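Local structure of uncharacterized protein (Pyrococcus abyssi, 5IFF) at residues 12-17 against 56-61; 28-33 against 159-164; 91-96 against 193-198; 83-88 against 186-191. The protein acts as the restriction DNA glycosylase R.PabI, which binds double-stranded DNA and probably excises adenine bases from it. The protein carries 2 engineered substitutions. All coordinates share one frame; numbering follows the deposited sequence.

Contact 1: 12-17 against 56-61. Engineered in segment 56-61: A57 (natural residue Glu).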
# COMPACT_ATOMS: atom_id res chain seq x y z
N ILE A 12 -11.07 -29.23 -17.44
CA ILE A 12 -10.77 -27.85 -17.05
C ILE A 12 -9.46 -27.91 -16.26
O ILE A 12 -9.33 -28.72 -15.34
CB ILE A 12 -11.89 -27.23 -16.20
CG1 ILE A 12 -13.21 -27.18 -17.00
CG2 ILE A 12 -11.47 -25.84 -15.66
CD1 ILE A 12 -13.04 -26.69 -18.43
N VAL A 13 -8.48 -27.09 -16.63
CA VAL A 13 -7.18 -27.11 -15.97
C VAL A 13 -6.87 -25.73 -15.39
O VAL A 13 -7.27 -24.69 -15.98
CB VAL A 13 -6.09 -27.54 -16.97
CG1 VAL A 13 -4.71 -27.41 -16.33
CG2 VAL A 13 -6.34 -28.99 -17.46
N VAL A 14 -6.29 -25.68 -14.20
CA VAL A 14 -5.87 -24.38 -13.63
C VAL A 14 -4.39 -24.40 -13.34
O VAL A 14 -3.87 -25.39 -12.77
CB VAL A 14 -6.64 -24.04 -12.36
CG1 VAL A 14 -6.26 -22.62 -11.87
CG2 VAL A 14 -8.12 -24.04 -12.67
N ARG A 15 -3.69 -23.35 -13.76
CA ARG A 15 -2.27 -23.29 -13.41
C ARG A 15 -2.10 -22.27 -12.26
O ARG A 15 -2.65 -21.14 -12.31
CB ARG A 15 -1.43 -22.94 -14.63
CG ARG A 15 -1.42 -24.07 -15.65
CD ARG A 15 -0.56 -23.78 -16.84
NE ARG A 15 -0.24 -24.98 -17.63
CZ ARG A 15 -1.09 -25.61 -18.43
NH1 ARG A 15 -2.33 -25.17 -18.56
NH2 ARG A 15 -0.70 -26.69 -19.10
N LEU A 16 -1.39 -22.72 -11.22
CA LEU A 16 -1.30 -22.03 -9.94
C LEU A 16 0.14 -21.82 -9.53
O LEU A 16 0.96 -22.75 -9.62
CB LEU A 16 -2.03 -22.83 -8.85
CG LEU A 16 -3.53 -23.02 -9.07
CD1 LEU A 16 -4.03 -23.99 -8.06
CD2 LEU A 16 -4.26 -21.70 -8.87
N PRO A 17 0.45 -20.60 -9.08
CA PRO A 17 1.77 -20.29 -8.53
C PRO A 17 1.95 -20.99 -7.20
O PRO A 17 1.03 -21.09 -6.37
CB PRO A 17 1.73 -18.78 -8.33
CG PRO A 17 0.27 -18.50 -8.05
CD PRO A 17 -0.50 -19.48 -8.92
N ILE A 56 -2.40 -26.18 -1.50
CA ILE A 56 -2.50 -24.81 -2.04
C ILE A 56 -3.84 -24.25 -1.58
O ILE A 56 -4.89 -24.81 -1.94
CB ILE A 56 -2.47 -24.77 -3.59
CG1 ILE A 56 -1.14 -25.28 -4.13
CG2 ILE A 56 -2.68 -23.31 -4.04
CD1 ILE A 56 -1.25 -25.64 -5.58
N ALA A 57 -3.79 -23.19 -0.78
CA ALA A 57 -4.96 -22.50 -0.30
C ALA A 57 -5.29 -21.34 -1.22
O ALA A 57 -4.52 -20.40 -1.33
CB ALA A 57 -4.71 -21.98 1.13
N TRP A 58 -6.47 -21.39 -1.83
CA TRP A 58 -6.86 -20.46 -2.84
C TRP A 58 -8.16 -19.80 -2.40
O TRP A 58 -9.22 -20.49 -2.29
CB TRP A 58 -7.04 -21.19 -4.15
CG TRP A 58 -7.40 -20.34 -5.37
CD1 TRP A 58 -7.44 -18.95 -5.48
CD2 TRP A 58 -7.78 -20.86 -6.68
NE1 TRP A 58 -7.79 -18.61 -6.78
CE2 TRP A 58 -7.99 -19.73 -7.51
CE3 TRP A 58 -7.90 -22.15 -7.20
CZ2 TRP A 58 -8.38 -19.88 -8.86
CZ3 TRP A 58 -8.30 -22.29 -8.55
CH2 TRP A 58 -8.53 -21.16 -9.36
N GLN A 59 -8.08 -18.52 -2.12
CA GLN A 59 -9.26 -17.72 -1.82
C GLN A 59 -9.85 -17.36 -3.15
O GLN A 59 -9.41 -16.39 -3.80
CB GLN A 59 -8.91 -16.47 -0.99
CG GLN A 59 -10.12 -15.77 -0.46
CD GLN A 59 -10.46 -14.57 -1.31
OE1 GLN A 59 -9.70 -13.61 -1.37
NE2 GLN A 59 -11.61 -14.63 -1.99
N ILE A 60 -10.84 -18.15 -3.56
CA ILE A 60 -11.29 -18.14 -4.93
C ILE A 60 -12.52 -17.22 -5.11
O ILE A 60 -13.30 -16.99 -4.18
CB ILE A 60 -11.61 -19.57 -5.40
CG1 ILE A 60 -11.80 -19.63 -6.91
CG2 ILE A 60 -12.85 -20.13 -4.64
CD1 ILE A 60 -11.91 -21.10 -7.44
N SER A 61 -12.64 -16.64 -6.31
CA SER A 61 -13.70 -15.65 -6.60
C SER A 61 -14.52 -16.13 -7.80
O SER A 61 -14.13 -17.09 -8.46
CB SER A 61 -13.11 -14.26 -6.89
OG SER A 61 -12.40 -13.76 -5.79

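Contact 2: 28-33 against 159-164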
# COMPACT_ATOMS: atom_id res chain seq x y z
N LYS A 28 -0.02 -23.78 2.21
CA LYS A 28 -0.27 -23.80 3.65
C LYS A 28 -0.17 -25.23 4.18
O LYS A 28 -0.39 -26.17 3.44
CB LYS A 28 -1.65 -23.23 3.94
CG LYS A 28 -1.73 -21.72 3.68
CD LYS A 28 -3.01 -21.16 4.21
CE LYS A 28 -3.01 -19.61 4.18
NZ LYS A 28 -4.44 -19.13 4.21
N LYS A 29 0.15 -25.37 5.46
CA LYS A 29 0.28 -26.68 6.08
C LYS A 29 -0.96 -26.90 6.92
O LYS A 29 -1.32 -26.04 7.75
CB LYS A 29 1.56 -26.76 6.92
CG LYS A 29 1.83 -28.16 7.45
CD LYS A 29 3.14 -28.20 8.24
CE LYS A 29 3.63 -29.62 8.42
NZ LYS A 29 4.77 -29.68 9.38
N ILE A 30 -1.66 -28.00 6.64
CA ILE A 30 -2.83 -28.38 7.42
C ILE A 30 -2.58 -29.79 7.94
O ILE A 30 -2.84 -30.77 7.24
CB ILE A 30 -4.11 -28.32 6.60
CG1 ILE A 30 -4.17 -27.01 5.83
CG2 ILE A 30 -5.36 -28.52 7.51
CD1 ILE A 30 -5.32 -26.93 4.75
N GLU A 31 -2.08 -29.88 9.16
CA GLU A 31 -1.54 -31.13 9.66
C GLU A 31 -2.63 -32.16 9.81
O GLU A 31 -3.66 -31.90 10.43
CB GLU A 31 -0.83 -30.92 11.00
CG GLU A 31 0.65 -31.17 10.91
CD GLU A 31 1.34 -30.88 12.23
OE1 GLU A 31 0.96 -31.51 13.23
OE2 GLU A 31 2.25 -30.01 12.25
N ASN A 32 -2.38 -33.33 9.23
CA ASN A 32 -3.38 -34.38 9.10
C ASN A 32 -4.77 -33.85 8.71
O ASN A 32 -5.79 -34.31 9.21
CB ASN A 32 -3.42 -35.18 10.39
CG ASN A 32 -2.02 -35.56 10.88
OD1 ASN A 32 -1.23 -36.18 10.16
ND2 ASN A 32 -1.69 -35.14 12.10
N GLY A 33 -4.79 -32.85 7.82
CA GLY A 33 -6.02 -32.27 7.30
C GLY A 33 -6.93 -31.62 8.34
O GLY A 33 -8.11 -31.35 8.06
N TYR A 159 -12.74 -20.69 0.19
CA TYR A 159 -11.38 -21.14 -0.05
C TYR A 159 -11.49 -22.53 -0.60
O TYR A 159 -12.37 -23.31 -0.16
CB TYR A 159 -10.53 -21.23 1.23
CG TYR A 159 -10.05 -19.91 1.77
CD1 TYR A 159 -10.91 -19.08 2.46
CD2 TYR A 159 -8.72 -19.51 1.60
CE1 TYR A 159 -10.48 -17.86 2.95
CE2 TYR A 159 -8.28 -18.31 2.09
CZ TYR A 159 -9.16 -17.49 2.77
OH TYR A 159 -8.73 -16.30 3.24
N VAL A 160 -10.61 -22.88 -1.52
CA VAL A 160 -10.41 -24.33 -1.80
C VAL A 160 -8.95 -24.64 -1.42
O VAL A 160 -8.04 -23.84 -1.70
CB VAL A 160 -10.71 -24.70 -3.27
CG1 VAL A 160 -9.90 -23.83 -4.19
CG2 VAL A 160 -10.42 -26.18 -3.53
N CYS A 161 -8.73 -25.75 -0.74
CA CYS A 161 -7.39 -26.16 -0.32
C CYS A 161 -7.08 -27.42 -1.13
O CYS A 161 -7.75 -28.44 -0.95
CB CYS A 161 -7.33 -26.48 1.16
SG CYS A 161 -7.52 -24.94 2.15
N ILE A 162 -6.09 -27.32 -2.01
CA ILE A 162 -5.77 -28.36 -2.98
C ILE A 162 -4.51 -29.10 -2.52
O ILE A 162 -3.47 -28.49 -2.46
CB ILE A 162 -5.48 -27.77 -4.36
CG1 ILE A 162 -6.78 -27.08 -4.92
CG2 ILE A 162 -5.14 -28.93 -5.32
CD1 ILE A 162 -6.51 -26.06 -6.04
N PRO A 163 -4.60 -30.41 -2.25
CA PRO A 163 -3.35 -31.11 -1.83
C PRO A 163 -2.23 -31.02 -2.88
O PRO A 163 -2.48 -31.22 -4.08
CB PRO A 163 -3.79 -32.57 -1.66
CG PRO A 163 -5.34 -32.46 -1.41
CD PRO A 163 -5.77 -31.31 -2.27
N LEU A 164 -1.01 -30.73 -2.45
CA LEU A 164 0.10 -30.71 -3.39
C LEU A 164 0.28 -32.08 -4.06
O LEU A 164 0.90 -32.19 -5.12
CB LEU A 164 1.42 -30.35 -2.71
CG LEU A 164 1.57 -28.87 -2.30
CD1 LEU A 164 3.05 -28.72 -1.84
CD2 LEU A 164 1.23 -27.93 -3.45

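Contact 3: 91-96 against 193-198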
# COMPACT_ATOMS: atom_id res chain seq x y z
N TYR A 91 -29.18 -27.57 -13.42
CA TYR A 91 -30.54 -27.58 -12.85
C TYR A 91 -30.55 -28.03 -11.40
O TYR A 91 -31.33 -27.53 -10.58
CB TYR A 91 -31.48 -28.49 -13.65
CG TYR A 91 -31.58 -28.19 -15.11
CD1 TYR A 91 -31.39 -26.89 -15.61
CD2 TYR A 91 -31.88 -29.22 -16.01
CE1 TYR A 91 -31.52 -26.65 -17.02
CE2 TYR A 91 -32.00 -29.00 -17.35
CZ TYR A 91 -31.80 -27.72 -17.85
OH TYR A 91 -31.91 -27.58 -19.22
N GLU A 92 -29.71 -29.04 -11.09
CA GLU A 92 -29.57 -29.51 -9.70
C GLU A 92 -28.99 -28.42 -8.78
O GLU A 92 -29.38 -28.27 -7.64
CB GLU A 92 -28.65 -30.74 -9.64
CG GLU A 92 -29.28 -32.01 -10.20
CD GLU A 92 -30.46 -32.51 -9.36
OE1 GLU A 92 -30.28 -32.77 -8.16
OE2 GLU A 92 -31.56 -32.63 -9.92
N LEU A 93 -28.06 -27.65 -9.28
CA LEU A 93 -27.54 -26.57 -8.47
C LEU A 93 -28.58 -25.45 -8.26
O LEU A 93 -28.67 -24.86 -7.18
CB LEU A 93 -26.28 -26.00 -9.10
CG LEU A 93 -25.08 -26.92 -8.97
CD1 LEU A 93 -24.02 -26.55 -9.99
CD2 LEU A 93 -24.59 -26.81 -7.53
N LEU A 94 -29.35 -25.14 -9.31
CA LEU A 94 -30.42 -24.13 -9.17
C LEU A 94 -31.48 -24.59 -8.16
O LEU A 94 -32.00 -23.77 -7.35
CB LEU A 94 -31.05 -23.81 -10.53
CG LEU A 94 -30.13 -23.07 -11.52
CD1 LEU A 94 -30.86 -22.96 -12.88
CD2 LEU A 94 -29.74 -21.72 -10.99
N LYS A 95 -31.79 -25.88 -8.19
CA LYS A 95 -32.71 -26.49 -7.22
C LYS A 95 -32.18 -26.39 -5.77
O LYS A 95 -32.93 -26.15 -4.83
CB LYS A 95 -32.95 -27.95 -7.54
CG LYS A 95 -34.13 -28.55 -6.76
CD LYS A 95 -34.52 -29.96 -7.27
CE LYS A 95 -34.46 -30.08 -8.80
NZ LYS A 95 -35.45 -31.07 -9.40
N PHE A 96 -30.90 -26.67 -5.61
CA PHE A 96 -30.24 -26.51 -4.30
C PHE A 96 -30.39 -25.06 -3.78
O PHE A 96 -30.83 -24.84 -2.64
CB PHE A 96 -28.76 -26.90 -4.42
CG PHE A 96 -27.95 -26.67 -3.15
CD1 PHE A 96 -28.11 -27.50 -2.05
CD2 PHE A 96 -27.05 -25.62 -3.08
CE1 PHE A 96 -27.35 -27.31 -0.87
CE2 PHE A 96 -26.29 -25.41 -1.91
CZ PHE A 96 -26.46 -26.27 -0.80
N GLU A 193 -19.25 -28.15 -5.75
CA GLU A 193 -19.21 -27.79 -4.33
C GLU A 193 -18.77 -26.38 -4.06
O GLU A 193 -19.17 -25.84 -3.03
CB GLU A 193 -18.31 -28.78 -3.55
CG GLU A 193 -18.85 -30.24 -3.53
CD GLU A 193 -20.23 -30.37 -2.87
OE1 GLU A 193 -20.60 -29.52 -2.03
OE2 GLU A 193 -20.96 -31.33 -3.16
N LEU A 194 -17.93 -25.79 -4.93
CA LEU A 194 -17.54 -24.42 -4.77
C LEU A 194 -18.76 -23.49 -5.06
O LEU A 194 -18.96 -22.48 -4.36
CB LEU A 194 -16.36 -24.05 -5.70
CG LEU A 194 -14.98 -24.53 -5.16
CD1 LEU A 194 -13.93 -24.36 -6.30
CD2 LEU A 194 -14.64 -23.69 -3.89
N LEU A 195 -19.62 -23.90 -6.02
CA LEU A 195 -20.85 -23.14 -6.31
C LEU A 195 -21.76 -23.26 -5.13
O LEU A 195 -22.30 -22.27 -4.68
CB LEU A 195 -21.56 -23.66 -7.59
CG LEU A 195 -20.76 -23.30 -8.85
CD1 LEU A 195 -21.28 -24.22 -10.02
CD2 LEU A 195 -20.85 -21.80 -9.25
N LYS A 196 -21.88 -24.47 -4.58
CA LYS A 196 -22.72 -24.65 -3.39
C LYS A 196 -22.19 -23.88 -2.19
O LYS A 196 -22.99 -23.35 -1.39
CB LYS A 196 -22.83 -26.11 -3.03
CG LYS A 196 -23.71 -26.88 -4.07
CD LYS A 196 -23.62 -28.40 -3.86
CE LYS A 196 -24.33 -28.79 -2.60
NZ LYS A 196 -24.71 -30.23 -2.67
N ALA A 197 -20.86 -23.82 -2.07
CA ALA A 197 -20.25 -23.00 -1.00
C ALA A 197 -20.70 -21.53 -1.09
O ALA A 197 -21.10 -20.91 -0.10
CB ALA A 197 -18.71 -23.12 -1.04
N PHE A 198 -20.62 -20.93 -2.28
CA PHE A 198 -21.00 -19.56 -2.41
C PHE A 198 -22.51 -19.37 -2.14
O PHE A 198 -22.93 -18.35 -1.57
CB PHE A 198 -20.62 -19.04 -3.82
CG PHE A 198 -19.19 -18.60 -3.92
CD1 PHE A 198 -18.77 -17.46 -3.21
CD2 PHE A 198 -18.26 -19.30 -4.68
CE1 PHE A 198 -17.43 -17.00 -3.29
CE2 PHE A 198 -16.91 -18.87 -4.76
CZ PHE A 198 -16.50 -17.72 -4.07

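Contact 4: 83-88 against 186-191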
# COMPACT_ATOMS: atom_id res chain seq x y z
N GLY A 83 -19.42 -29.58 -22.03
CA GLY A 83 -20.19 -30.74 -21.62
C GLY A 83 -19.64 -31.45 -20.40
O GLY A 83 -20.08 -32.54 -20.06
N ILE A 84 -18.70 -30.81 -19.70
CA ILE A 84 -18.20 -31.33 -18.45
C ILE A 84 -19.24 -31.11 -17.35
O ILE A 84 -19.57 -32.03 -16.59
CB ILE A 84 -16.84 -30.69 -18.09
CG1 ILE A 84 -15.76 -31.19 -19.07
CG2 ILE A 84 -16.41 -31.06 -16.66
CD1 ILE A 84 -14.43 -30.33 -19.01
N LEU A 85 -19.77 -29.91 -17.29
CA LEU A 85 -20.82 -29.60 -16.35
C LEU A 85 -22.12 -29.53 -17.19
O LEU A 85 -22.27 -28.70 -18.09
CB LEU A 85 -20.49 -28.33 -15.63
CG LEU A 85 -21.17 -27.97 -14.30
CD1 LEU A 85 -22.60 -27.70 -14.55
CD2 LEU A 85 -21.04 -28.97 -13.18
N THR A 86 -23.01 -30.48 -16.95
CA THR A 86 -24.13 -30.72 -17.85
C THR A 86 -25.29 -29.78 -17.51
O THR A 86 -25.27 -29.12 -16.46
CB THR A 86 -24.67 -32.16 -17.76
OG1 THR A 86 -25.11 -32.38 -16.42
CG2 THR A 86 -23.60 -33.20 -18.14
N TYR A 87 -26.28 -29.75 -18.39
CA TYR A 87 -27.46 -28.95 -18.06
C TYR A 87 -28.07 -29.48 -16.80
O TYR A 87 -28.44 -28.71 -15.93
CB TYR A 87 -28.52 -29.02 -19.20
CG TYR A 87 -28.13 -28.18 -20.36
CD1 TYR A 87 -28.46 -26.82 -20.40
CD2 TYR A 87 -27.40 -28.73 -21.41
CE1 TYR A 87 -28.09 -26.03 -21.47
CE2 TYR A 87 -27.03 -27.94 -22.49
CZ TYR A 87 -27.37 -26.59 -22.51
OH TYR A 87 -27.00 -25.81 -23.59
N ASN A 88 -28.13 -30.82 -16.71
CA ASN A 88 -28.74 -31.42 -15.54
C ASN A 88 -27.97 -31.02 -14.26
O ASN A 88 -28.59 -30.82 -13.22
CB ASN A 88 -28.79 -32.92 -15.67
CG ASN A 88 -29.51 -33.57 -14.52
OD1 ASN A 88 -30.72 -33.59 -14.48
ND2 ASN A 88 -28.78 -34.13 -13.60
N VAL A 186 -9.29 -29.78 -12.69
CA VAL A 186 -10.38 -29.45 -11.79
C VAL A 186 -11.44 -30.51 -11.93
O VAL A 186 -11.99 -30.67 -13.00
CB VAL A 186 -11.00 -28.05 -12.12
CG1 VAL A 186 -12.19 -27.71 -11.14
CG2 VAL A 186 -9.92 -26.96 -12.07
N PRO A 187 -11.74 -31.24 -10.84
CA PRO A 187 -12.80 -32.24 -10.85
C PRO A 187 -14.18 -31.55 -10.99
O PRO A 187 -14.38 -30.52 -10.35
CB PRO A 187 -12.66 -32.91 -9.49
CG PRO A 187 -11.32 -32.46 -8.94
CD PRO A 187 -11.20 -31.08 -9.49
N VAL A 188 -15.12 -32.12 -11.76
CA VAL A 188 -16.47 -31.54 -11.75
C VAL A 188 -17.08 -31.38 -10.36
O VAL A 188 -17.76 -30.41 -10.13
CB VAL A 188 -17.52 -32.36 -12.54
CG1 VAL A 188 -18.69 -31.49 -12.82
CG2 VAL A 188 -16.99 -32.78 -13.83
N ASP A 189 -16.89 -32.34 -9.45
CA ASP A 189 -17.53 -32.21 -8.14
C ASP A 189 -16.98 -31.00 -7.35
O ASP A 189 -17.67 -30.46 -6.49
CB ASP A 189 -17.41 -33.50 -7.32
CG ASP A 189 -15.98 -33.92 -7.09
OD1 ASP A 189 -15.08 -33.31 -7.68
OD2 ASP A 189 -15.75 -34.88 -6.33
N LEU A 190 -15.75 -30.61 -7.63
CA LEU A 190 -15.17 -29.46 -6.96
C LEU A 190 -15.89 -28.18 -7.43
O LEU A 190 -16.08 -27.26 -6.69
CB LEU A 190 -13.70 -29.30 -7.26
CG LEU A 190 -13.05 -28.07 -6.64
CD1 LEU A 190 -13.18 -28.09 -5.12
CD2 LEU A 190 -11.54 -27.93 -7.07
N MET A 191 -16.17 -28.10 -8.71
CA MET A 191 -16.86 -26.93 -9.25
C MET A 191 -18.26 -26.90 -8.67
O MET A 191 -18.74 -25.81 -8.30
CB MET A 191 -16.93 -26.98 -10.79
CG MET A 191 -15.56 -26.65 -11.48
SD MET A 191 -15.66 -26.72 -13.31
CE MET A 191 -15.28 -28.49 -13.59

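Contact 1: 12-17 against 56-61
I56 meets L16 through the ends of their chains, CD1 to CD1 at 4.1 Å, where strand 54-59 crosses strand 11-17. The two belong to different sheets, and their segment axes lie 9.3 Å apart at 106°, so this is orthogonal packing of one beta sheet on another. The branched chains of L16 and I56 fill the space between the sheets, and I56 also lies beside I25 and L164. A57, an engineered residue that is Glu in nature, turns to the other face of its strand and lies on K28.

W58 and L16 share the larger part of the contact. With CG anti to the backbone N (chi1 -178°), the indole reaches straight across to the other sheet. L16 CD2 sits over its six-membered ring, 4.0 Å from the centroid and 10° off the normal, a good CH-pi geometry. V14 CG1 arrives from the opposing strand at the far end of the indole, 3.7 Å from W58 CH2. The face turned from L16 is taken by CG1 of I60, so two aliphatic branches clamp the ring. Replacing W58 with an alanine here would probably leave the methyls of L16 and V14 facing a gap and E71 without an indole donor.

Q59 and I60, next along, belong to the site where adenine has been seen bound to this protein, though none is bound here. Every touching side chain is buried, and between these two segments the contact is purely apolar; the indole's one polar atom, NE1, is satisfied by a hydrogen bond to OE2 of E71.

Contact 2: 28-33 against 159-164
I30 and C161 make the apolar half of this small contact. The delta methyl of I30 comes up to the thiol, with CD1 3.9 Å from C161 SG, and it also touches CB of the same cysteine at 4.1 Å from CD1. I30 reaches that far because its outer bond is extended (chi2 170°), which carries CD1 away from its own backbone. Cysteine suits the place: it is compact and only weakly polar, so it can be buried against a methyl on one hand and F140 on the other.

Polar and aromatic groups meet more loosely. K28 leaves its strand along a stretched chain, and its NZ ends 4.5 Å from CE2 of Y159, approaching the ring at a slant. The methylenes of K28 lie on A57, an engineered residue, while the phenol of Y159 rests on Q59, one of the adenine-binding residues.

Backbone bonds shape the exit from the strand. A beta turn is closed by G33 N donating to I30 O at 2.9 Å, and the positive phi of G33 favours a glycine there. The turn is held from outside by D53, whose OD1 accepts from N32 N, and by K132, which donates to G33 O.

In the curved antiparallel sheet, strand 54-59 runs between strands 25-29 and 154-163 and bonds to both, so these side chains reach each other over that intervening strand. V160, on the reverse face of its strand, packs on L190 and L194 of helix 188-201.

Contact 3: 91-96 against 193-198
NZ of K196 has two partners: it lies over the face of the F96 ring, 4.6 Å from the centroid and 20° off the normal, as a cation-pi contact, and it faces OE2 of E193, one turn earlier in its own helix, in a long salt bridge. The setting is a pair of packed helices, 87-99 and 188-201, whose segments run nearly parallel at 22° with axes 10.6 Å apart.

Lysine suits this place because its long chain can be greasy near the helix and charged at the tip. A bend at chi3 (71°) folds the outer chain over the phenyl ring, setting CE above its centre, 3.8 Å from the F96 centroid. The ring is presented by a first torsion that puts CG of F96 anti to the backbone N. The ammonium probably gains from both the pi electrons and the carboxylate, while the other oxygen of E193, OE1, forms a salt bridge with K133.

Deeper in the interface the packing is purely aliphatic. L93 divides its two methyls: CD1 touches CD1 of L195 at 3.6 Å, with the two side chains at about a right angle. L93 also lies on L213 and L195 on I209, so helix 203-216 packs against both leucines. The polar side adjoins another subunit, where F96 packs on Y119 of the second subunit and K196 on its F121. The remaining branch of L93, CD2, presses on K196 at CG, 3.6 Å away, and the same CG is 3.7 Å from F96 CE2.

Contact 4: 83-88 against 186-191
I84 and V188 meet methyl to methyl, their CG2 atoms 3.4 Å apart, closer than carbons usually pack. The two side chains cross obliquely, and V188 turns its other branch to the next residue along, with CG1 3.5 Å from L85 CD2, again a tight fit. L85 gets there because its CG lies anti to the backbone N (chi1 -161°), which swings the isobutyl group toward the helix. Between these touches the carbonyl O of I84 lies near both valine methyls, so V188 fits like a small wedge into the bend of the loop. With an alanine here, I84 CG2 and L85 CD2 would probably face a gap at the start of the helix.

M191 stands one turn further on, at about a right angle to I84. Its thioether bends at the end (chi3 -89°), bringing CE to 4.2 Å from I84 CG2; the flexible chain lets methionine fill an irregular corner.

Both segments lead into helices: T86 takes the N-cap of helix 87-99, its OG1 accepting from D89 N, and P187 holds the N-cap position of helix 188-201. On the loop side, L85 packs on A79 of helix 72-81, which also receives M191 through M75 and A79. I84 lies on I12 of strand 11-17, the strand to which V186 is hydrogen-bonded, so the contact fills the corner between a sheet edge and three helices.

In the fold
From the N terminus, contact 1 closes a loop from strand 11-17 to strand 54-59 and joins the small sheet to the large one. Contact 2 opens within that loop and closes only at strand 154-163, so the two cross; backbone pairing of I56 with I162 ties them directly. Contact 4 and then contact 3 open after contact 1 has closed and inside the span of contact 2, but end beyond it, at 186-191 and 193-198, crossing contact 2 and each other. Both bring helix 188-201 to the 83-96 region. Contact 4 returns to contact 1 through the pairing of I12 with V186, and contact 3 touches it where F198 packs on I60.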